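Local atomic coordinates of EscN (PDB entry 2OBL), a protein that belongs to the P-loop NTPase clan, in the family of the ATP synthase alpha and beta subunits, and is probably a component of a bacterial type III secretion system. Residues 58-63 against 322-327; 63-68 against 259-264; 15-20 against 138-143; 101-106 against 164-169. The protein carries 1 engineered substitution. One frame throughout, in Å; residues are numbered along the deposited sequence.

Contact 1. Residues 58-63 against 322-327; sequences GVRAID and QNFIQQ
With chi1 at -71°, Arg60 sets its CG anti to the carbonyl carbon, and a bend at chi3 (-62°) then turns the guanidinium along the C-terminal end of helix 318-325, where it meets backbone carbonyls. NE gives a nearly straight bond (172°) to Phe324 O at 2.7 Å, in the carbonyl plane and on a lone pair; NH2 reaches Gln326 O at 2.8 Å, less straight. Gln327 is extended beyond CG and lies over one face of the guanidinium, its amide plane stacked nearly parallel to it. The Gln327 oxygen OE1 accepts a hydrogen bond from the backbone N of Arg60 at 2.8 Å, in the first turn of helix 60-65. Nearer the backbone, Arg60 CB sits over one face of the Phe324 ring, offset toward the rim, and Ala61 CB rests against Ile325 CB at 4.1 Å. A water accepts from Ala61 N and donates to both Ile325 O and Gln327 OE1, tying the two helix ends together. Asp331 adds a salt bridge to Arg60 NH2. One buried arginine thus binds backbone carbonyls at and just past a helix C-terminus while a glutamine serves the N-terminal turn of another, and the nearby carboxylate probably balances the guanidinium charge.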
loop_
_atom_site.group_PDB
_atom_site.type_symbol
_atom_site.label_atom_id
_atom_site.label_comp_id
_atom_site.label_asym_id
_atom_site.label_seq_id
_atom_site.Cartn_x
_atom_site.Cartn_y
_atom_site.Cartn_z
ATOM N N GLY A 58 -10.760 3.138 3.144
ATOM C CA GLY A 58 -11.166 4.025 4.224
ATOM C C GLY A 58 -10.275 5.256 4.268
ATOM O O GLY A 58 -10.039 5.828 5.338
ATOM N N VAL A 59 -9.753 5.641 3.105
ATOM C CA VAL A 59 -8.971 6.859 2.953
ATOM C C VAL A 59 -9.637 7.657 1.840
ATOM O O VAL A 59 -9.651 7.226 0.684
ATOM C CB VAL A 59 -7.494 6.556 2.568
ATOM C CG1 VAL A 59 -6.709 7.850 2.390
ATOM C CG2 VAL A 59 -6.833 5.683 3.622
ATOM N N ARG A 60 -10.213 8.804 2.192
ATOM C CA ARG A 60 -11.004 9.584 1.231
ATOM C C ARG A 60 -10.275 9.922 -0.053
ATOM O O ARG A 60 -10.829 9.786 -1.132
ATOM C CB ARG A 60 -11.531 10.875 1.866
ATOM C CG ARG A 60 -12.632 10.638 2.882
ATOM C CD ARG A 60 -13.341 11.949 3.226
ATOM N NE ARG A 60 -12.424 12.914 3.829
ATOM C CZ ARG A 60 -12.346 13.161 5.133
ATOM N NH1 ARG A 60 -13.134 12.516 5.983
ATOM N NH2 ARG A 60 -11.464 14.049 5.589
ATOM N N ALA A 61 -9.027 10.359 0.053
ATOM C CA ALA A 61 -8.297 10.781 -1.125
ATOM C C ALA A 61 -8.180 9.628 -2.113
ATOM O O ALA A 61 -8.312 9.826 -3.317
ATOM C CB ALA A 61 -6.933 11.282 -0.742
ATOM N N ILE A 62 -7.935 8.426 -1.597
ATOM C CA ILE A 62 -7.721 7.256 -2.459
ATOM C C ILE A 62 -9.040 6.669 -2.944
ATOM O O ILE A 62 -9.256 6.502 -4.145
ATOM C CB ILE A 62 -6.879 6.168 -1.758
ATOM C CG1 ILE A 62 -5.505 6.728 -1.370
ATOM C CG2 ILE A 62 -6.694 4.946 -2.685
ATOM C CD1 ILE A 62 -4.699 5.810 -0.442
ATOM N N ASP A 63 -9.934 6.369 -2.011
ATOM C CA ASP A 63 -11.249 5.831 -2.370
ATOM C C ASP A 63 -12.003 6.766 -3.324
ATOM O O ASP A 63 -12.736 6.317 -4.225
ATOM C CB ASP A 63 -12.097 5.619 -1.113
ATOM C CG ASP A 63 -11.518 4.563 -0.165
ATOM O OD1 ASP A 63 -10.681 3.738 -0.583
ATOM O OD2 ASP A 63 -11.923 4.560 1.015
ATOM N N GLN A 322 -9.801 20.529 0.299
ATOM C CA GLN A 322 -8.757 20.232 1.271
ATOM C C GLN A 322 -9.277 19.433 2.471
ATOM O O GLN A 322 -8.619 18.501 2.922
ATOM C CB GLN A 322 -8.040 21.515 1.721
ATOM C CG GLN A 322 -7.250 22.193 0.608
ATOM C CD GLN A 322 -6.186 21.285 0.012
ATOM O OE1 GLN A 322 -6.102 21.109 -1.206
ATOM N NE2 GLN A 322 -5.376 20.695 0.873
ATOM N N ASN A 323 -10.460 19.784 2.974
ATOM C CA ASN A 323 -11.087 19.010 4.052
ATOM C C ASN A 323 -11.432 17.583 3.634
ATOM O O ASN A 323 -11.539 16.679 4.476
ATOM C CB ASN A 323 -12.361 19.693 4.551
ATOM C CG ASN A 323 -12.080 20.904 5.405
ATOM O OD1 ASN A 323 -10.929 21.204 5.728
ATOM N ND2 ASN A 323 -13.135 21.611 5.782
ATOM N N PHE A 324 -11.627 17.398 2.332
ATOM C CA PHE A 324 -11.939 16.088 1.776
ATOM C C PHE A 324 -10.677 15.209 1.710
ATOM O O PHE A 324 -10.662 14.076 2.210
ATOM C CB PHE A 324 -12.565 16.243 0.385
ATOM C CG PHE A 324 -12.840 14.929 -0.318
ATOM C CD1 PHE A 324 -13.944 14.160 0.021
ATOM C CD2 PHE A 324 -11.995 14.472 -1.320
ATOM C CE1 PHE A 324 -14.203 12.960 -0.623
ATOM C CE2 PHE A 324 -12.243 13.255 -1.964
ATOM C CZ PHE A 324 -13.351 12.509 -1.616
ATOM N N ILE A 325 -9.618 15.735 1.104
ATOM C CA ILE A 325 -8.417 14.914 0.892
ATOM C C ILE A 325 -7.526 14.837 2.121
ATOM O O ILE A 325 -6.854 13.828 2.339
ATOM C CB ILE A 325 -7.595 15.352 -0.345
ATOM C CG1 ILE A 325 -7.149 16.810 -0.224
ATOM C CG2 ILE A 325 -8.399 15.107 -1.624
ATOM C CD1 ILE A 325 -6.285 17.303 -1.391
ATOM N N GLN A 326 -7.500 15.901 2.917
ATOM C CA GLN A 326 -6.828 15.818 4.199
ATOM C C GLN A 326 -7.772 15.086 5.139
ATOM O O GLN A 326 -8.998 15.296 5.106
ATOM C CB GLN A 326 -6.437 17.206 4.734
ATOM C CG GLN A 326 -5.371 17.897 3.899
ATOM C CD GLN A 326 -5.052 19.295 4.394
ATOM O OE1 GLN A 326 -5.071 20.261 3.626
ATOM N NE2 GLN A 326 -4.773 19.415 5.688
ATOM N N GLN A 327 -7.210 14.212 5.962
ATOM C CA GLN A 327 -8.013 13.332 6.792
ATOM C C GLN A 327 -7.203 12.857 7.984
ATOM O O GLN A 327 -6.136 12.263 7.825
ATOM C CB GLN A 327 -8.440 12.128 5.967
ATOM C CG GLN A 327 -9.441 11.214 6.638
ATOM C CD GLN A 327 -9.825 10.079 5.721
ATOM O OE1 GLN A 327 -9.377 10.026 4.583
ATOM N NE2 GLN A 327 -10.655 9.170 6.202
HETATM O O HOH W 1 -7.882 11.077 2.573
#

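Contact 2. Residues 63-68 against 259-264; sequences DGLLTC and IDIGLS
Apolar contacts, mostly between methyl groups, carry the meeting of Leu65 and Leu66 with Ile259, Ile261 and Ser264. Leu65 CD1 touches Ile261 CD1 at 4.0 Å, the two side chains crossing at about a right angle. Leu66 reaches further into the loop: its CD1 meets Ile261 CD1 at 4.1 Å and Ser264 CB at 3.7 Å, with Ile259 CG2 a little more distant, while CD2 lies by the Ser264 carbonyl. Both torsions of Ile261 (chi1 -53°, chi2 -68°) fold its CD1 into the place where it can serve both leucines. Helix 275-290 adds Ala281 and Cys284 against Leu65, and Ile244 of strand 242-245 backs Leu66.

Polar bonds do not join the segments. Ser264 OG, also bonded to Val245 N, bonds to Asp260 O at 2.9 Å from above the carbonyl plane, and Leu263 N approaches the same oxygen from the opposite face, so one carbonyl takes two donors; Ser264 N to Ile261 O adds a third bond. In 63-68, Thr67 OG1 bonds back to Asp63 O at 2.8 Å. With the hydroxyls turned to backbone carbonyls of their own segments, the interface rests on dispersion and the burial of aliphatic groups.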
loop_
_atom_site.group_PDB
_atom_site.type_symbol
_atom_site.label_atom_id
_atom_site.label_comp_id
_atom_site.label_asym_id
_atom_site.label_seq_id
_atom_site.Cartn_x
_atom_site.Cartn_y
_atom_site.Cartn_z
ATOM N N ASP A 63 -9.934 6.369 -2.011
ATOM C CA ASP A 63 -11.249 5.831 -2.370
ATOM C C ASP A 63 -12.003 6.766 -3.324
ATOM O O ASP A 63 -12.736 6.317 -4.225
ATOM C CB ASP A 63 -12.097 5.619 -1.113
ATOM C CG ASP A 63 -11.518 4.563 -0.165
ATOM O OD1 ASP A 63 -10.681 3.738 -0.583
ATOM O OD2 ASP A 63 -11.923 4.560 1.015
ATOM N N GLY A 64 -11.838 8.069 -3.108
ATOM C CA GLY A 64 -12.525 9.066 -3.926
ATOM C C GLY A 64 -11.892 9.312 -5.287
ATOM O O GLY A 64 -12.590 9.327 -6.304
ATOM N N LEU A 65 -10.572 9.497 -5.308
ATOM C CA LEU A 65 -9.889 9.996 -6.512
ATOM C C LEU A 65 -8.987 8.994 -7.205
ATOM O O LEU A 65 -8.551 9.240 -8.334
ATOM C CB LEU A 65 -9.041 11.223 -6.167
ATOM C CG LEU A 65 -9.746 12.363 -5.435
ATOM C CD1 LEU A 65 -8.729 13.454 -5.115
ATOM C CD2 LEU A 65 -10.885 12.912 -6.300
ATOM N N LEU A 66 -8.652 7.898 -6.522
ATOM C CA LEU A 66 -7.653 6.958 -7.035
ATOM C C LEU A 66 -8.079 5.545 -6.670
ATOM O O LEU A 66 -7.273 4.751 -6.184
ATOM C CB LEU A 66 -6.295 7.249 -6.395
ATOM C CG LEU A 66 -5.716 8.656 -6.554
ATOM C CD1 LEU A 66 -4.704 9.012 -5.426
ATOM C CD2 LEU A 66 -5.077 8.761 -7.925
ATOM N N THR A 67 -9.353 5.252 -6.894
ATOM C CA THR A 67 -9.987 4.073 -6.312
ATOM C C THR A 67 -9.290 2.761 -6.633
ATOM O O THR A 67 -8.983 2.466 -7.794
ATOM C CB THR A 67 -11.454 3.971 -6.742
ATOM O OG1 THR A 67 -12.040 5.283 -6.727
ATOM C CG2 THR A 67 -12.204 3.042 -5.814
ATOM N N CYS A 68 -9.045 1.986 -5.582
ATOM C CA CYS A 68 -8.375 0.694 -5.699
ATOM C C CYS A 68 -9.386 -0.372 -6.078
ATOM O O CYS A 68 -10.580 -0.193 -5.871
ATOM C CB CYS A 68 -7.740 0.287 -4.375
ATOM S SG CYS A 68 -6.433 1.355 -3.801
ATOM N N ILE A 259 -0.475 12.761 0.171
ATOM C CA ILE A 259 -0.569 12.166 -1.146
ATOM C C ILE A 259 -0.591 13.239 -2.233
ATOM O O ILE A 259 -1.469 14.103 -2.256
ATOM C CB ILE A 259 -1.837 11.299 -1.288
ATOM C CG1 ILE A 259 -1.855 10.164 -0.251
ATOM C CG2 ILE A 259 -1.926 10.764 -2.698
ATOM C CD1 ILE A 259 -3.252 9.499 -0.091
ATOM N N ASP A 260 0.369 13.177 -3.142
ATOM C CA ASP A 260 0.340 14.065 -4.296
ATOM C C ASP A 260 -0.558 13.430 -5.338
ATOM O O ASP A 260 -0.194 12.433 -5.957
ATOM C CB ASP A 260 1.751 14.261 -4.851
ATOM C CG ASP A 260 1.802 15.302 -5.963
ATOM O OD1 ASP A 260 1.071 15.150 -6.960
ATOM O OD2 ASP A 260 2.585 16.268 -5.836
ATOM N N ILE A 261 -1.735 14.003 -5.538
ATOM C CA ILE A 261 -2.717 13.370 -6.427
ATOM C C ILE A 261 -2.215 13.276 -7.878
ATOM O O ILE A 261 -2.446 12.273 -8.559
ATOM C CB ILE A 261 -4.076 14.103 -6.345
ATOM C CG1 ILE A 261 -4.531 14.207 -4.881
ATOM C CG2 ILE A 261 -5.137 13.415 -7.239
ATOM C CD1 ILE A 261 -4.918 12.882 -4.221
ATOM N N GLY A 262 -1.514 14.312 -8.336
ATOM C CA GLY A 262 -1.085 14.384 -9.734
ATOM C C GLY A 262 0.002 13.377 -10.076
ATOM O O GLY A 262 0.196 13.030 -11.250
ATOM N N LEU A 263 0.709 12.900 -9.052
ATOM C CA LEU A 263 1.782 11.903 -9.243
ATOM C C LEU A 263 1.295 10.491 -8.961
ATOM O O LEU A 263 2.043 9.519 -9.100
ATOM C CB LEU A 263 2.941 12.196 -8.297
ATOM C CG LEU A 263 3.725 13.457 -8.608
ATOM C CD1 LEU A 263 4.749 13.701 -7.511
ATOM C CD2 LEU A 263 4.389 13.291 -9.972
ATOM N N SER A 264 0.038 10.381 -8.556
ATOM C CA SER A 264 -0.512 9.092 -8.161
ATOM C C SER A 264 -1.446 8.642 -9.256
ATOM O O SER A 264 -1.862 9.462 -10.084
ATOM C CB SER A 264 -1.248 9.188 -6.821
ATOM O OG SER A 264 -0.369 9.584 -5.772
#

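Contact 3. Residues 15-20 against 138-143; sequences LIDGIG and ALERMK
Asp17, the first residue of 15-20 to touch helix 138-156, follows the short strand 15-16 and opens a type I beta turn that runs to Gly20. Its CB lies 3.3 Å from Glu140 OE2, and the two carboxylates are turned steeply against each other, their planes 72° apart. Asp17 OD2 and Glu140 OE2 are 3.9 Å apart, and a water donates to both, which would ease the repulsion; Arg21 pairs with Asp17 and Arg136 with Glu140, so each negative charge also has a counterion. At Gly18 the backbone N donates to Glu140 OE2 at 3.2 Å and 159°, OE2 accepting with the lone pair that faces away from OE1. Glu140 reaches it by an extended chain, and its CG passes 3.8 Å from Gly18 CA. The close approach of the backbones, 5.0 Å between Gly18 CA and Glu140 CA, leaves little room there for a side chain, and glycine supplies none. Gly18 O then turns to the helix, where Thr147 OG1 bonds to it. Ile19 follows with its CG2 3.5 Å from Lys143 CD, the two chains lying side by side and pointing the same way. A glycine-containing beta turn here docks against the first turns of a helix flanking the mainly parallel sheet of a P-loop alpha/beta domain, the sheet that strand 15-16 joins beside strand 127-132.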
loop_
_atom_site.group_PDB
_atom_site.type_symbol
_atom_site.label_atom_id
_atom_site.label_comp_id
_atom_site.label_asym_id
_atom_site.label_seq_id
_atom_site.Cartn_x
_atom_site.Cartn_y
_atom_site.Cartn_z
ATOM N N LEU A 15 2.297 -12.705 16.064
ATOM C CA LEU A 15 3.565 -12.226 15.518
ATOM C C LEU A 15 4.384 -13.433 15.107
ATOM O O LEU A 15 4.627 -14.337 15.908
ATOM C CB LEU A 15 4.348 -11.443 16.570
ATOM C CG LEU A 15 3.823 -10.064 16.925
ATOM C CD1 LEU A 15 4.397 -9.638 18.273
ATOM C CD2 LEU A 15 4.225 -9.108 15.844
ATOM N N ILE A 16 4.832 -13.409 13.862
ATOM C CA ILE A 16 5.429 -14.544 13.201
ATOM C C ILE A 16 6.748 -14.060 12.620
ATOM O O ILE A 16 6.800 -12.941 12.104
ATOM C CB ILE A 16 4.493 -14.918 12.015
ATOM C CG1 ILE A 16 3.132 -15.390 12.540
ATOM C CG2 ILE A 16 5.125 -15.895 11.102
ATOM C CD1 ILE A 16 3.218 -16.566 13.406
ATOM N N ASP A 17 7.800 -14.879 12.676
ATOM C CA ASP A 17 9.096 -14.479 12.096
ATOM C C ASP A 17 9.161 -14.675 10.588
ATOM O O ASP A 17 8.158 -15.015 9.964
ATOM C CB ASP A 17 10.308 -15.118 12.806
ATOM C CG ASP A 17 10.488 -16.605 12.504
ATOM O OD1 ASP A 17 9.842 -17.146 11.591
ATOM O OD2 ASP A 17 11.312 -17.248 13.206
ATOM N N GLY A 18 10.338 -14.441 10.011
ATOM C CA GLY A 18 10.507 -14.452 8.545
ATOM C C GLY A 18 10.247 -15.794 7.879
ATOM O O GLY A 18 9.951 -15.857 6.683
ATOM N N ILE A 19 10.402 -16.880 8.630
ATOM C CA ILE A 19 10.095 -18.196 8.083
ATOM C C ILE A 19 8.855 -18.809 8.732
ATOM O O ILE A 19 8.665 -20.033 8.706
ATOM C CB ILE A 19 11.301 -19.164 8.157
ATOM C CG1 ILE A 19 11.822 -19.286 9.591
ATOM C CG2 ILE A 19 12.410 -18.693 7.228
ATOM C CD1 ILE A 19 12.872 -20.387 9.761
ATOM N N GLY A 20 8.015 -17.951 9.309
ATOM C CA GLY A 20 6.679 -18.344 9.746
ATOM C C GLY A 20 6.508 -18.851 11.173
ATOM O O GLY A 20 5.405 -19.223 11.579
ATOM N N ALA A 138 19.970 -11.678 6.558
ATOM C CA ALA A 138 19.402 -11.304 5.276
ATOM C C ALA A 138 18.454 -12.389 4.765
ATOM O O ALA A 138 17.387 -12.084 4.257
ATOM C CB ALA A 138 20.499 -11.000 4.262
ATOM N N LEU A 139 18.830 -13.659 4.919
ATOM C CA LEU A 139 17.978 -14.761 4.457
ATOM C C LEU A 139 16.580 -14.711 5.068
ATOM O O LEU A 139 15.581 -14.941 4.381
ATOM C CB LEU A 139 18.628 -16.123 4.750
ATOM C CG LEU A 139 17.966 -17.335 4.076
ATOM C CD1 LEU A 139 18.037 -17.224 2.569
ATOM C CD2 LEU A 139 18.611 -18.635 4.533
ATOM N N GLU A 140 16.509 -14.414 6.361
ATOM C CA GLU A 140 15.232 -14.296 7.022
ATOM C C GLU A 140 14.426 -13.095 6.518
ATOM O O GLU A 140 13.232 -13.203 6.300
ATOM C CB GLU A 140 15.414 -14.222 8.535
ATOM C CG GLU A 140 14.218 -14.740 9.282
ATOM C CD GLU A 140 14.285 -14.444 10.751
ATOM O OE1 GLU A 140 15.396 -14.280 11.276
ATOM O OE2 GLU A 140 13.217 -14.375 11.373
ATOM N N ARG A 141 15.078 -11.947 6.350
ATOM C CA ARG A 141 14.391 -10.752 5.834
ATOM C C ARG A 141 13.874 -10.941 4.391
ATOM O O ARG A 141 12.795 -10.436 4.013
ATOM C CB ARG A 141 15.296 -9.525 5.938
ATOM C CG ARG A 141 15.517 -9.047 7.389
ATOM C CD ARG A 141 16.446 -7.829 7.460
ATOM N NE ARG A 141 17.857 -8.221 7.513
ATOM C CZ ARG A 141 18.759 -7.961 6.568
ATOM N NH1 ARG A 141 18.436 -7.274 5.473
ATOM N NH2 ARG A 141 20.017 -8.373 6.730
ATOM N N MET A 142 14.639 -11.658 3.580
ATOM C CA MET A 142 14.173 -11.996 2.241
ATOM C C MET A 142 12.984 -12.959 2.293
ATOM O O MET A 142 11.984 -12.767 1.593
ATOM C CB MET A 142 15.297 -12.621 1.429
ATOM C CG MET A 142 14.844 -13.120 0.071
ATOM S SD MET A 142 16.190 -13.940 -0.765
ATOM C CE MET A 142 15.485 -14.120 -2.407
ATOM N N LYS A 143 13.092 -14.004 3.115
ATOM C CA LYS A 143 12.040 -15.029 3.152
ATOM C C LYS A 143 10.711 -14.476 3.658
ATOM O O LYS A 143 9.636 -14.979 3.300
ATOM C CB LYS A 143 12.488 -16.254 3.973
ATOM C CG LYS A 143 13.478 -17.162 3.231
ATOM C CD LYS A 143 14.121 -18.191 4.167
ATOM C CE LYS A 143 14.973 -19.198 3.383
ATOM N NZ LYS A 143 15.223 -20.451 4.187
HETATM O O HOH W 2 13.972 -15.828 13.531
#

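Contact 4. Residues 101-106 against 164-169; sequences VLALIG and LMMDSV. With IMD (imidazole), chain D.
Asp167 and Leu104 pair across two parallel strands, and the aspartate leaves the sheet beside the leucine. Its CB lies 4.0 Å from Ala103 O. CG stands anti to the backbone N (chi1 -172°), which carries the carboxylate to an imidazole, probably from the crystallisation liquor. At the tip, OD2 accepts a hydrogen bond from imidazole N3 at 2.6 Å and 167° and also forms a salt bridge with Lys84; OD1 accepts from Thr220. Leu104 CB packs against the same imidazole, 3.5 Å from its N1. On this face Leu102 CD2 also lies 3.6 Å from Met165 SD; on the other, Val101 meets Leu164 and Ala103 meets Met166. Backbone bonds from Met165 N to Val101 O, Ala103 N to Met165 O, Asp167 N to Ala103 O and Ile105 N to Asp167 O join the strands. Beyond them a cis peptide precedes Ser168, and a water links Ile105 O to Ser168 OG, which caps the next helix at Arg171 N. A carboxylate at the end of a hydrophobic strand, next to Lys84 of the probable P-loop, is consistent with the Walker B position of this family; lysine and threonine grip one oxygen each and probably fix its rotation.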
loop_
_atom_site.group_PDB
_atom_site.type_symbol
_atom_site.label_atom_id
_atom_site.label_comp_id
_atom_site.label_asym_id
_atom_site.label_seq_id
_atom_site.Cartn_x
_atom_site.Cartn_y
_atom_site.Cartn_z
ATOM N N VAL A 101 -2.553 -9.558 6.016
ATOM C CA VAL A 101 -1.259 -10.149 6.242
ATOM C C VAL A 101 -0.227 -9.058 6.033
ATOM O O VAL A 101 -0.095 -8.525 4.933
ATOM C CB VAL A 101 -0.999 -11.336 5.297
ATOM C CG1 VAL A 101 0.385 -11.912 5.523
ATOM C CG2 VAL A 101 -2.081 -12.401 5.482
ATOM N N LEU A 102 0.488 -8.738 7.105
ATOM C CA LEU A 102 1.493 -7.686 7.103
ATOM C C LEU A 102 2.879 -8.298 7.082
ATOM O O LEU A 102 3.147 -9.287 7.779
ATOM C CB LEU A 102 1.338 -6.820 8.353
ATOM C CG LEU A 102 0.359 -5.655 8.277
ATOM C CD1 LEU A 102 -0.101 -5.235 9.653
ATOM C CD2 LEU A 102 1.032 -4.475 7.579
ATOM N N ALA A 103 3.747 -7.737 6.249
ATOM C CA ALA A 103 5.143 -8.082 6.269
ATOM C C ALA A 103 5.880 -6.809 6.615
ATOM O O ALA A 103 5.884 -5.839 5.828
ATOM C CB ALA A 103 5.599 -8.628 4.934
ATOM N N LEU A 104 6.455 -6.788 7.814
ATOM C CA LEU A 104 7.227 -5.640 8.277
ATOM C C LEU A 104 8.704 -6.009 8.257
ATOM O O LEU A 104 9.197 -6.738 9.133
ATOM C CB LEU A 104 6.789 -5.237 9.684
ATOM C CG LEU A 104 5.292 -4.973 9.874
ATOM C CD1 LEU A 104 5.003 -4.585 11.314
ATOM C CD2 LEU A 104 4.839 -3.886 8.924
ATOM N N ILE A 105 9.398 -5.512 7.243
ATOM C CA ILE A 105 10.737 -5.976 6.918
ATOM C C ILE A 105 11.809 -4.891 7.045
ATOM O O ILE A 105 11.722 -3.819 6.434
ATOM C CB ILE A 105 10.779 -6.545 5.461
ATOM C CG1 ILE A 105 9.707 -7.647 5.268
ATOM C CG2 ILE A 105 12.212 -6.996 5.098
ATOM C CD1 ILE A 105 9.636 -8.212 3.843
ATOM N N GLY A 106 12.830 -5.178 7.839
ATOM C CA GLY A 106 14.085 -4.428 7.783
ATOM C C GLY A 106 14.209 -3.174 8.632
ATOM O O GLY A 106 15.225 -2.478 8.563
ATOM N N LEU A 164 -2.750 -8.034 1.535
ATOM C CA LEU A 164 -1.332 -8.272 1.802
ATOM C C LEU A 164 -0.636 -6.916 1.796
ATOM O O LEU A 164 -0.719 -6.172 0.818
ATOM C CB LEU A 164 -0.731 -9.155 0.711
ATOM C CG LEU A 164 0.793 -9.349 0.733
ATOM C CD1 LEU A 164 1.238 -10.064 2.031
ATOM C CD2 LEU A 164 1.206 -10.154 -0.498
ATOM N N MET A 165 0.037 -6.582 2.889
ATOM C CA MET A 165 0.676 -5.279 2.972
ATOM C C MET A 165 2.144 -5.461 3.335
ATOM O O MET A 165 2.469 -5.937 4.425
ATOM C CB MET A 165 -0.041 -4.373 3.989
ATOM C CG MET A 165 0.669 -3.036 4.208
ATOM S SD MET A 165 -0.118 -1.897 5.396
ATOM C CE MET A 165 -1.592 -1.397 4.526
ATOM N N MET A 166 3.021 -5.101 2.411
ATOM C CA MET A 166 4.437 -5.363 2.577
ATOM C C MET A 166 5.192 -4.052 2.723
ATOM O O MET A 166 5.280 -3.273 1.779
ATOM C CB MET A 166 4.977 -6.149 1.388
ATOM C CG MET A 166 6.476 -6.401 1.527
ATOM S SD MET A 166 7.191 -7.327 0.165
ATOM C CE MET A 166 6.002 -8.633 0.015
ATOM N N ASP A 167 5.726 -3.816 3.917
ATOM C CA ASP A 167 6.478 -2.603 4.212
ATOM C C ASP A 167 7.876 -3.084 4.620
ATOM O O ASP A 167 8.086 -3.402 5.793
ATOM C CB ASP A 167 5.787 -1.852 5.374
ATOM C CG ASP A 167 6.375 -0.460 5.642
ATOM O OD1 ASP A 167 6.885 0.202 4.714
ATOM O OD2 ASP A 167 6.325 -0.012 6.809
ATOM N N SER A 168 8.828 -3.157 3.684
ATOM C CA SER A 168 8.733 -2.585 2.340
ATOM C C SER A 168 9.339 -3.516 1.305
ATOM O O SER A 168 10.183 -4.351 1.636
ATOM C CB SER A 168 9.553 -1.289 2.301
ATOM O OG SER A 168 10.921 -1.553 2.640
ATOM N N VAL A 169 8.943 -3.356 0.046
ATOM C CA VAL A 169 9.596 -4.118 -1.002
ATOM C C VAL A 169 11.050 -3.656 -1.112
ATOM O O VAL A 169 11.924 -4.437 -1.475
ATOM C CB VAL A 169 8.818 -4.061 -2.346
ATOM C CG1 VAL A 169 8.855 -2.669 -2.961
ATOM C CG2 VAL A 169 9.366 -5.120 -3.314
HETATM N N1 IMD D . 8.934 -2.453 9.960
HETATM C C2 IMD D . 8.457 -2.276 8.708
HETATM N N3 IMD D . 7.556 -1.261 8.749
HETATM C C4 IMD D . 7.464 -0.803 10.024
HETATM C C5 IMD D . 8.333 -1.563 10.792
HETATM O O HOH W 3 10.869 -1.417 5.466
#

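Contact 4 is the most central, a pair of parallel strands in the core sheet, joined by regular backbone bonds and ending in a charged site. Contact 3, only partly buried, reaches the same sheet: Arg141 of its helix packs on Ile105 and Gly106 of contact 4, but its own chemistry is a beta turn held by carboxylate and water. Contacts 1 and 2 lie about 34 and 32 Å from contact 3, centre to centre, across the chain's centre. Both are buried and draw on helix 60-65, their ranges sharing Asp63; the helix start is gripped by polar groups in contact 1, its end by aliphatic side chains in contact 2. Ile325 CG2 meets Leu65 CD1 between them.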